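PDB 4O5P: DUF2235 domain-containing protein, which acts as a type VI secretion phospholipase effector that probably hydrolyses phospholipids of target-cell membranes. Local coordinates for residues G600-L605 with L713-L718; G717-R722 with E749-D754; V707-M712 with I759-V764. One frame throughout, in Å; residues are numbered along the deposited sequence.

Interaction 1: residues G600-L605 with L713-L718; sequences GGVIDL and LASVGL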
loop_
_atom_site.group_PDB
_atom_site.type_symbol
_atom_site.label_atom_id
_atom_site.label_comp_id
_atom_site.label_asym_id
_atom_site.label_seq_id
_atom_site.Cartn_x
_atom_site.Cartn_y
_atom_site.Cartn_z
ATOM N N GLY A 600 -3.334 -11.150 -24.012
ATOM C CA GLY A 600 -1.881 -11.172 -24.052
ATOM C C GLY A 600 -1.277 -10.168 -23.099
ATOM O O GLY A 600 -1.969 -9.260 -22.647
ATOM N N GLY A 601 0.011 -10.332 -22.805
ATOM C CA GLY A 601 0.693 -9.406 -21.925
ATOM C C GLY A 601 2.162 -9.745 -21.751
ATOM O O GLY A 601 2.569 -10.888 -21.926
ATOM N N VAL A 602 2.965 -8.748 -21.417
ATOM C CA VAL A 602 4.369 -8.993 -21.125
ATOM C C VAL A 602 4.524 -8.954 -19.623
ATOM O O VAL A 602 4.104 -7.987 -18.985
ATOM C CB VAL A 602 5.283 -7.929 -21.785
ATOM C CG1 VAL A 602 6.735 -8.191 -21.444
ATOM C CG2 VAL A 602 5.100 -7.924 -23.296
ATOM N N ILE A 603 5.108 -10.006 -19.050
ATOM C CA ILE A 603 5.404 -10.015 -17.617
ATOM C C ILE A 603 6.875 -9.679 -17.379
ATOM O O ILE A 603 7.771 -10.336 -17.935
ATOM C CB ILE A 603 5.051 -11.353 -16.938
ATOM C CG1 ILE A 603 3.535 -11.585 -16.975
ATOM C CG2 ILE A 603 5.531 -11.349 -15.488
ATOM C CD1 ILE A 603 3.124 -13.001 -16.633
ATOM N N ASP A 604 7.109 -8.641 -16.575
ATOM C CA ASP A 604 8.469 -8.193 -16.292
ATOM C C ASP A 604 8.918 -8.795 -14.970
ATOM O O ASP A 604 8.586 -8.288 -13.899
ATOM C CB ASP A 604 8.532 -6.670 -16.259
ATOM C CG ASP A 604 9.900 -6.146 -15.878
ATOM O OD1 ASP A 604 10.876 -6.927 -15.870
ATOM O OD2 ASP A 604 10.000 -4.936 -15.594
ATOM N N LEU A 605 9.674 -9.883 -15.057
ATOM C CA LEU A 605 10.064 -10.630 -13.869
ATOM C C LEU A 605 11.108 -9.912 -13.011
ATOM O O LEU A 605 11.484 -10.412 -11.950
ATOM C CB LEU A 605 10.512 -12.039 -14.262
ATOM C CG LEU A 605 9.277 -12.713 -14.878
ATOM C CD1 LEU A 605 9.490 -13.175 -16.315
ATOM C CD2 LEU A 605 8.741 -13.831 -13.985
ATOM N N LEU A 713 14.074 -15.791 -17.906
ATOM C CA LEU A 713 14.207 -14.599 -18.735
ATOM C C LEU A 713 13.711 -13.376 -17.965
ATOM O O LEU A 713 12.759 -13.474 -17.177
ATOM C CB LEU A 713 13.416 -14.765 -20.041
ATOM C CG LEU A 713 13.978 -14.107 -21.312
ATOM C CD1 LEU A 713 15.277 -14.760 -21.701
ATOM C CD2 LEU A 713 12.996 -14.182 -22.482
ATOM N N ALA A 714 14.342 -12.227 -18.195
ATOM C CA ALA A 714 13.993 -11.006 -17.460
ATOM C C ALA A 714 12.562 -10.570 -17.751
ATOM O O ALA A 714 11.864 -10.089 -16.854
ATOM C CB ALA A 714 14.982 -9.868 -17.774
ATOM N N SER A 715 12.136 -10.761 -19.002
ATOM C CA SER A 715 10.793 -10.384 -19.452
ATOM C C SER A 715 10.236 -11.464 -20.359
ATOM O O SER A 715 10.936 -11.961 -21.246
ATOM C CB SER A 715 10.818 -9.064 -20.231
ATOM O OG SER A 715 10.412 -7.981 -19.415
ATOM N N VAL A 716 8.969 -11.808 -20.151
ATOM C CA VAL A 716 8.338 -12.877 -20.908
ATOM C C VAL A 716 6.990 -12.462 -21.507
ATOM O O VAL A 716 6.054 -12.101 -20.781
ATOM C CB VAL A 716 8.115 -14.123 -20.018
ATOM C CG1 VAL A 716 7.263 -15.156 -20.750
ATOM C CG2 VAL A 716 9.437 -14.725 -19.602
ATOM N N GLY A 717 6.888 -12.532 -22.830
ATOM C CA GLY A 717 5.616 -12.335 -23.507
ATOM C C GLY A 717 4.707 -13.548 -23.364
ATOM O O GLY A 717 5.159 -14.693 -23.434
ATOM N N LEU A 718 3.422 -13.295 -23.150
ATOM C CA LEU A 718 2.440 -14.354 -22.989
ATOM C C LEU A 718 1.239 -14.115 -23.871
ATOM O O LEU A 718 0.750 -12.982 -23.994
ATOM C CB LEU A 718 1.944 -14.449 -21.545
ATOM C CG LEU A 718 2.867 -15.082 -20.504
ATOM C CD1 LEU A 718 2.111 -15.395 -19.206
ATOM C CD2 LEU A 718 3.487 -16.334 -21.077
HETATM O O HOH W 1 12.573 -7.021 -17.828
#

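Interaction 2: residues G717-R722 with E749-D754; sequences GLSVKR and EISAFD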
loop_
_atom_site.group_PDB
_atom_site.type_symbol
_atom_site.label_atom_id
_atom_site.label_comp_id
_atom_site.label_asym_id
_atom_site.label_seq_id
_atom_site.Cartn_x
_atom_site.Cartn_y
_atom_site.Cartn_z
ATOM N N GLY A 717 6.888 -12.532 -22.830
ATOM C CA GLY A 717 5.616 -12.335 -23.507
ATOM C C GLY A 717 4.707 -13.548 -23.364
ATOM O O GLY A 717 5.159 -14.693 -23.434
ATOM N N LEU A 718 3.422 -13.295 -23.150
ATOM C CA LEU A 718 2.440 -14.354 -22.989
ATOM C C LEU A 718 1.239 -14.115 -23.871
ATOM O O LEU A 718 0.750 -12.982 -23.994
ATOM C CB LEU A 718 1.944 -14.449 -21.545
ATOM C CG LEU A 718 2.867 -15.082 -20.504
ATOM C CD1 LEU A 718 2.111 -15.395 -19.206
ATOM C CD2 LEU A 718 3.487 -16.334 -21.077
ATOM N N SER A 719 0.780 -15.202 -24.481
ATOM C CA SER A 719 -0.554 -15.274 -25.065
ATOM C C SER A 719 -1.340 -16.360 -24.326
ATOM O O SER A 719 -0.910 -17.515 -24.268
ATOM C CB SER A 719 -0.481 -15.595 -26.563
ATOM O OG SER A 719 -1.786 -15.803 -27.081
ATOM N N VAL A 720 -2.478 -15.984 -23.753
ATOM C CA VAL A 720 -3.284 -16.873 -22.913
ATOM C C VAL A 720 -4.650 -17.109 -23.547
ATOM O O VAL A 720 -5.376 -16.158 -23.827
ATOM C CB VAL A 720 -3.530 -16.271 -21.510
ATOM C CG1 VAL A 720 -4.394 -17.196 -20.696
ATOM C CG2 VAL A 720 -2.210 -16.001 -20.789
ATOM N N LYS A 721 -4.992 -18.371 -23.788
ATOM C CA LYS A 721 -6.321 -18.696 -24.288
ATOM C C LYS A 721 -7.158 -19.262 -23.149
ATOM O O LYS A 721 -6.755 -20.210 -22.468
ATOM C CB LYS A 721 -6.262 -19.666 -25.480
ATOM C CG LYS A 721 -5.269 -19.244 -26.577
ATOM C CD LYS A 721 -5.293 -20.207 -27.771
ATOM C CE LYS A 721 -6.392 -19.844 -28.769
ATOM N NZ LYS A 721 -6.131 -18.514 -29.435
ATOM N N ARG A 722 -8.319 -18.655 -22.924
ATOM C CA ARG A 722 -9.211 -19.118 -21.871
ATOM C C ARG A 722 -10.663 -18.897 -22.280
ATOM O O ARG A 722 -10.926 -18.307 -23.326
ATOM C CB ARG A 722 -8.878 -18.464 -20.508
ATOM C CG ARG A 722 -9.020 -16.939 -20.387
ATOM C CD ARG A 722 -8.824 -16.467 -18.892
ATOM N NE ARG A 722 -9.596 -15.254 -18.664
ATOM C CZ ARG A 722 -10.381 -14.984 -17.623
ATOM N NH1 ARG A 722 -10.494 -15.792 -16.578
ATOM N NH2 ARG A 722 -11.046 -13.843 -17.630
ATOM N N GLU A 749 -4.786 -21.934 -21.819
ATOM C CA GLU A 749 -3.695 -22.361 -22.675
ATOM C C GLU A 749 -2.681 -21.235 -22.846
ATOM O O GLU A 749 -2.984 -20.197 -23.435
ATOM C CB GLU A 749 -4.249 -22.821 -24.023
ATOM C CG GLU A 749 -4.670 -24.281 -24.043
ATOM C CD GLU A 749 -3.470 -25.225 -24.115
ATOM O OE1 GLU A 749 -2.353 -24.758 -24.452
ATOM O OE2 GLU A 749 -3.644 -26.433 -23.840
ATOM N N ILE A 750 -1.477 -21.436 -22.321
ATOM C CA ILE A 750 -0.471 -20.382 -22.318
ATOM C C ILE A 750 0.667 -20.669 -23.293
ATOM O O ILE A 750 1.208 -21.784 -23.350
ATOM C CB ILE A 750 0.108 -20.161 -20.913
ATOM C CG1 ILE A 750 -1.030 -20.049 -19.886
ATOM C CG2 ILE A 750 0.988 -18.927 -20.907
ATOM C CD1 ILE A 750 -0.600 -20.126 -18.419
ATOM N N SER A 751 1.018 -19.653 -24.069
ATOM C CA SER A 751 2.164 -19.721 -24.958
ATOM C C SER A 751 3.069 -18.557 -24.593
ATOM O O SER A 751 2.594 -17.489 -24.191
ATOM C CB SER A 751 1.725 -19.633 -26.425
ATOM O OG SER A 751 1.267 -18.333 -26.736
ATOM N N ALA A 752 4.374 -18.762 -24.702
ATOM C CA ALA A 752 5.318 -17.740 -24.271
ATOM C C ALA A 752 6.306 -17.396 -25.371
ATOM O O ALA A 752 6.663 -18.252 -26.193
ATOM C CB ALA A 752 6.068 -18.196 -23.019
ATOM N N PHE A 753 6.758 -16.146 -25.374
ATOM C CA PHE A 753 7.770 -15.722 -26.334
ATOM C C PHE A 753 8.714 -14.689 -25.721
ATOM O O PHE A 753 8.416 -14.082 -24.693
ATOM C CB PHE A 753 7.099 -15.163 -27.597
ATOM C CG PHE A 753 6.131 -14.048 -27.327
ATOM C CD1 PHE A 753 4.806 -14.323 -27.020
ATOM C CD2 PHE A 753 6.542 -12.726 -27.379
ATOM C CE1 PHE A 753 3.913 -13.300 -26.769
ATOM C CE2 PHE A 753 5.654 -11.696 -27.138
ATOM C CZ PHE A 753 4.344 -11.978 -26.823
ATOM N N ASP A 754 9.865 -14.502 -26.348
ATOM C CA ASP A 754 10.758 -13.411 -25.998
ATOM C C ASP A 754 10.202 -12.115 -26.597
ATOM O O ASP A 754 9.930 -12.058 -27.799
ATOM C CB ASP A 754 12.151 -13.714 -26.561
ATOM C CG ASP A 754 13.111 -12.568 -26.406
ATOM O OD1 ASP A 754 12.964 -11.798 -25.439
ATOM O OD2 ASP A 754 14.039 -12.438 -27.242
#

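Interaction 3: residues V707-M712 with I759-V764; sequences VGVGVM and IALPMV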
loop_
_atom_site.group_PDB
_atom_site.type_symbol
_atom_site.label_atom_id
_atom_site.label_comp_id
_atom_site.label_asym_id
_atom_site.label_seq_id
_atom_site.Cartn_x
_atom_site.Cartn_y
_atom_site.Cartn_z
ATOM N N VAL A 707 5.364 -19.904 -14.774
ATOM C CA VAL A 707 5.115 -21.324 -14.597
ATOM C C VAL A 707 4.937 -22.011 -15.949
ATOM O O VAL A 707 4.099 -21.604 -16.760
ATOM C CB VAL A 707 3.873 -21.566 -13.739
ATOM C CG1 VAL A 707 3.523 -23.045 -13.707
ATOM C CG2 VAL A 707 4.091 -21.024 -12.331
ATOM N N GLY A 708 5.734 -23.046 -16.192
ATOM C CA GLY A 708 5.630 -23.798 -17.431
ATOM C C GLY A 708 6.601 -23.353 -18.505
ATOM O O GLY A 708 6.774 -24.054 -19.504
ATOM N N VAL A 709 7.224 -22.190 -18.311
ATOM C CA VAL A 709 8.220 -21.692 -19.260
ATOM C C VAL A 709 9.603 -22.285 -18.954
ATOM O O VAL A 709 10.175 -22.067 -17.876
ATOM C CB VAL A 709 8.250 -20.142 -19.294
ATOM C CG1 VAL A 709 9.375 -19.641 -20.165
ATOM C CG2 VAL A 709 6.919 -19.601 -19.800
ATOM N N GLY A 710 10.139 -23.043 -19.909
ATOM C CA GLY A 710 11.342 -23.822 -19.671
ATOM C C GLY A 710 12.656 -23.063 -19.748
ATOM O O GLY A 710 13.725 -23.663 -19.947
ATOM N N VAL A 711 12.589 -21.747 -19.587
ATOM C CA VAL A 711 13.799 -20.931 -19.528
ATOM C C VAL A 711 13.600 -19.751 -18.579
ATOM O O VAL A 711 12.473 -19.275 -18.409
ATOM C CB VAL A 711 14.190 -20.413 -20.933
ATOM C CG1 VAL A 711 13.265 -19.276 -21.365
ATOM C CG2 VAL A 711 15.617 -19.937 -20.935
HETATM N N MSE A 712 14.679 -19.291 -17.944
HETATM C CA MSE A 712 14.628 -18.042 -17.179
HETATM C C MSE A 712 14.834 -16.857 -18.119
HETATM O O MSE A 712 15.667 -16.908 -19.031
HETATM C CB MSE A 712 15.699 -18.006 -16.078
HETATM C CG MSE A 712 15.476 -18.980 -14.925
HETATM SE SE MSE A 712 13.973 -18.556 -13.740
HETATM C CE MSE A 712 14.603 -16.821 -13.086
ATOM N N ILE A 759 10.590 -14.585 -30.690
ATOM C CA ILE A 759 10.810 -16.034 -30.790
ATOM C C ILE A 759 10.066 -16.815 -29.701
ATOM O O ILE A 759 9.982 -16.374 -28.555
ATOM C CB ILE A 759 12.332 -16.367 -30.789
ATOM C CG1 ILE A 759 12.985 -15.859 -32.081
ATOM C CG2 ILE A 759 12.585 -17.851 -30.669
ATOM C CD1 ILE A 759 14.520 -15.835 -32.038
ATOM N N ALA A 760 9.509 -17.966 -30.071
ATOM C CA ALA A 760 8.756 -18.792 -29.132
ATOM C C ALA A 760 9.656 -19.446 -28.071
ATOM O O ALA A 760 10.711 -19.993 -28.389
ATOM C CB ALA A 760 7.951 -19.856 -29.894
ATOM N N LEU A 761 9.215 -19.406 -26.816
ATOM C CA LEU A 761 9.939 -20.044 -25.725
ATOM C C LEU A 761 9.418 -21.463 -25.466
ATOM O O LEU A 761 8.225 -21.732 -25.597
ATOM C CB LEU A 761 9.848 -19.193 -24.449
ATOM C CG LEU A 761 10.567 -17.844 -24.508
ATOM C CD1 LEU A 761 10.270 -17.020 -23.266
ATOM C CD2 LEU A 761 12.067 -18.038 -24.667
ATOM N N PRO A 762 10.319 -22.375 -25.080
ATOM C CA PRO A 762 9.936 -23.751 -24.739
ATOM C C PRO A 762 8.940 -23.811 -23.573
ATOM O O PRO A 762 9.143 -23.152 -22.550
ATOM C CB PRO A 762 11.268 -24.382 -24.311
ATOM C CG PRO A 762 12.119 -23.217 -23.879
ATOM C CD PRO A 762 11.745 -22.111 -24.809
HETATM N N MSE A 763 7.875 -24.586 -23.743
HETATM C CA MSE A 763 6.894 -24.819 -22.689
HETATM C C MSE A 763 7.033 -26.253 -22.216
HETATM O O MSE A 763 7.419 -27.137 -22.981
HETATM C CB MSE A 763 5.466 -24.645 -23.208
HETATM C CG MSE A 763 5.172 -23.327 -23.891
HETATM SE SE MSE A 763 5.329 -21.821 -22.683
HETATM C CE MSE A 763 4.151 -22.433 -21.252
ATOM N N VAL A 764 6.708 -26.486 -20.956
ATOM C CA VAL A 764 6.671 -27.829 -20.416
ATOM C C VAL A 764 5.255 -27.975 -19.886
ATOM O O VAL A 764 4.585 -26.969 -19.657
ATOM C CB VAL A 764 7.702 -27.985 -19.292
ATOM C CG1 VAL A 764 7.795 -29.429 -18.840
ATOM C CG2 VAL A 764 9.076 -27.491 -19.761
#

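Interaction 1: residues G600-L605 with L713-L718
Two groups grip Asp604 OD1: the backbone N-H of Leu606, and a water that donates to OD1 at 2.6 Å and is also hydrogen-bonded to Ser715 OG at 2.8 Å. This water-bridged pair lies at one end of an antiparallel β-sheet contact in which the edge strand 596-604 runs beside strand 715-723, the central strand of a three-stranded sheet in the Tle1-like C-terminal region. The carboxylate carbon CG of Asp604 is anti to the backbone N (chi1 176°), which carries OD1 along the same sheet face as Ser715 OG. The two side chains themselves stand too far apart to bond directly, and the water takes up the gap.

Asp604-Ser715 and Val602-Gly717 are non-hydrogen-bonded pairs. Between them Ile603 and Val716 form a hydrogen-bonded pair with two nearly straight bonds, Ile603 N to Val716 O and Val716 N to Ile603 O, each 2.9 Å long. Gly601 and Leu718 are likewise doubly bonded, and Leu718 N reaches Gly601 O at 2.8 Å, nearly along the C=O axis. The bond from Leu605 N to Ala714 O, also 2.8 Å, is more bent, with 130° at the hydrogen.

The face carrying Ile603, Val716 and Leu718 is apolar and buried. Leu700 touches both Ile603 and Leu718, while Val706 lies against Leu605, Val716 and Leu718. Across the strands, Ile603 CD1 meets Leu718 CD1 at 3.7 Å, with the two branches set at a slant. Leu605 has CG beside its backbone N (chi1 -63°), and its CD1 extends across to the facing chain, resting 3.6 Å from Val716 CG2 and 3.4 Å from Leu713 O.

Interaction 2: residues G717-R722 with E749-D754
Gly717 and Phe753, Ser719 and Ser751, and Lys721 and Glu749 are the three hydrogen-bonded pairs of this antiparallel β-sheet contact between strands 715-723 and 749-753. Each pair is closed by two backbone bonds. Those of the Lys721-Glu749 pair are the shortest: Lys721 N to Glu749 O and Glu749 N to Lys721 O both measure 2.7 Å. A further, weak bond runs from Ser751 OG to Ser719 O at 3.4 Å, giving that carbonyl a second donor besides Ser751 N. The hydroxyl of Ser751 stands between its own backbone N and carbonyl carbon (chi1 71°), which turns it across the strand until OG also sits 3.3 Å from Ser719 CB.

The aromatic contact is a CH-π interaction. Phe753 CG likewise occupies the position between N and the carbonyl carbon (chi1 55°), folding the ring over the facing strand. Gly717 CA lies 3.6 Å from the ring centroid, over the face and 15° from the ring normal. Because Gly717 has no side chain, the ring can settle directly on the backbone, an aromatic-glycine pairing within the sheet that also brings Phe753 CE1 against Gly717 C.

Apolar packing belongs to the other face. There Leu718 CD2 touches two residues of the facing strand, 3.6 Å from Ile750 CG2 and 3.7 Å from Ala752 CB, and Val720 makes a looser contact with Ile750.

Strand 596-604 flanks 715-723 on its other edge, where Lys721 NZ bonds to Thr598 OG1; Arg722 reaches helix 616-637 through a salt bridge with Glu619. Leu700 of strand 697-702 packs against the apolar face at Leu718 and Ile750, while Val709 touches Ala752.

Interaction 3: residues V707-M712 with I759-V764
Gly708 O accepts the backbone N-H of Val764 at 2.8 Å, and Gly710 N donates to Pro762 O at the same distance, 2.8 Å. These two bonds flank the Val709-Met763 pair and make a single β-bridge between two loops, one leading into strand 715-723 and the other leading from strand 749-753 to helix 767-772. The donor lies in the carbonyl plane at Gly708 O, whereas at Pro762 O it is tilted 31° from that plane. Met763 CA adds a CH···O contact to Gly708 O at 3.3 Å.

Four apolar side chains, Val709, Val711, Leu761 and Met763, extend the contact from there. Val709 presents its two methyls to different partners: CG2 sits 4.0 Å from the selenium, SE, of Met763, and CG1 faces Leu761 CD1 at 4.2 Å. The second terminal carbon of Leu761, CD2, touches Val711 CG1 at 3.7 Å, the two side chains meeting at about a right angle. Met763, a selenomethionine, is bent at its second and third torsions, curling its chain back so that CE lies 3.5 Å from Gly708 O.

Further out, the backbone geometry and neighbours set these groups in place. Gly708 has a positive phi of 96°, where a side chain would press on the carbonyl O of the residue before, which calls for glycine. Leu761 is tied by its backbone to Ala752 and packs on Leu805 of helix 803-814, while Val711 rests on Leu795 and Ala798 of helix 795-798. Ala752 also lies against Met763.

No charged group takes part. Two short backbone bonds set the alignment of the loops and apolar side chains, among them the selenomethionine, pack around them, so the two loops are joined by main-chain hydrogen bonds, with apolar contact beside them.

From the N terminus, segment 600-605 is the first to appear, and interaction 1 closes a loop of more than a hundred residues at 713-718. Within that loop 707-712 has already started interaction 3, which closes only at 759-764, so these two contacts cross. Interaction 2 falls wholly within the span of interaction 3: it starts on Gly717 and Leu718, which it shares with interaction 1, and closes a shorter loop at 749-754. Interactions 1 and 2 thus build the two seams of one three-stranded antiparallel sheet, and interaction 3 fastens the loops beside it, connected through two probable hydrogen bonds, Ala752 O with Leu761 N and Asp754 N with Ile759 O.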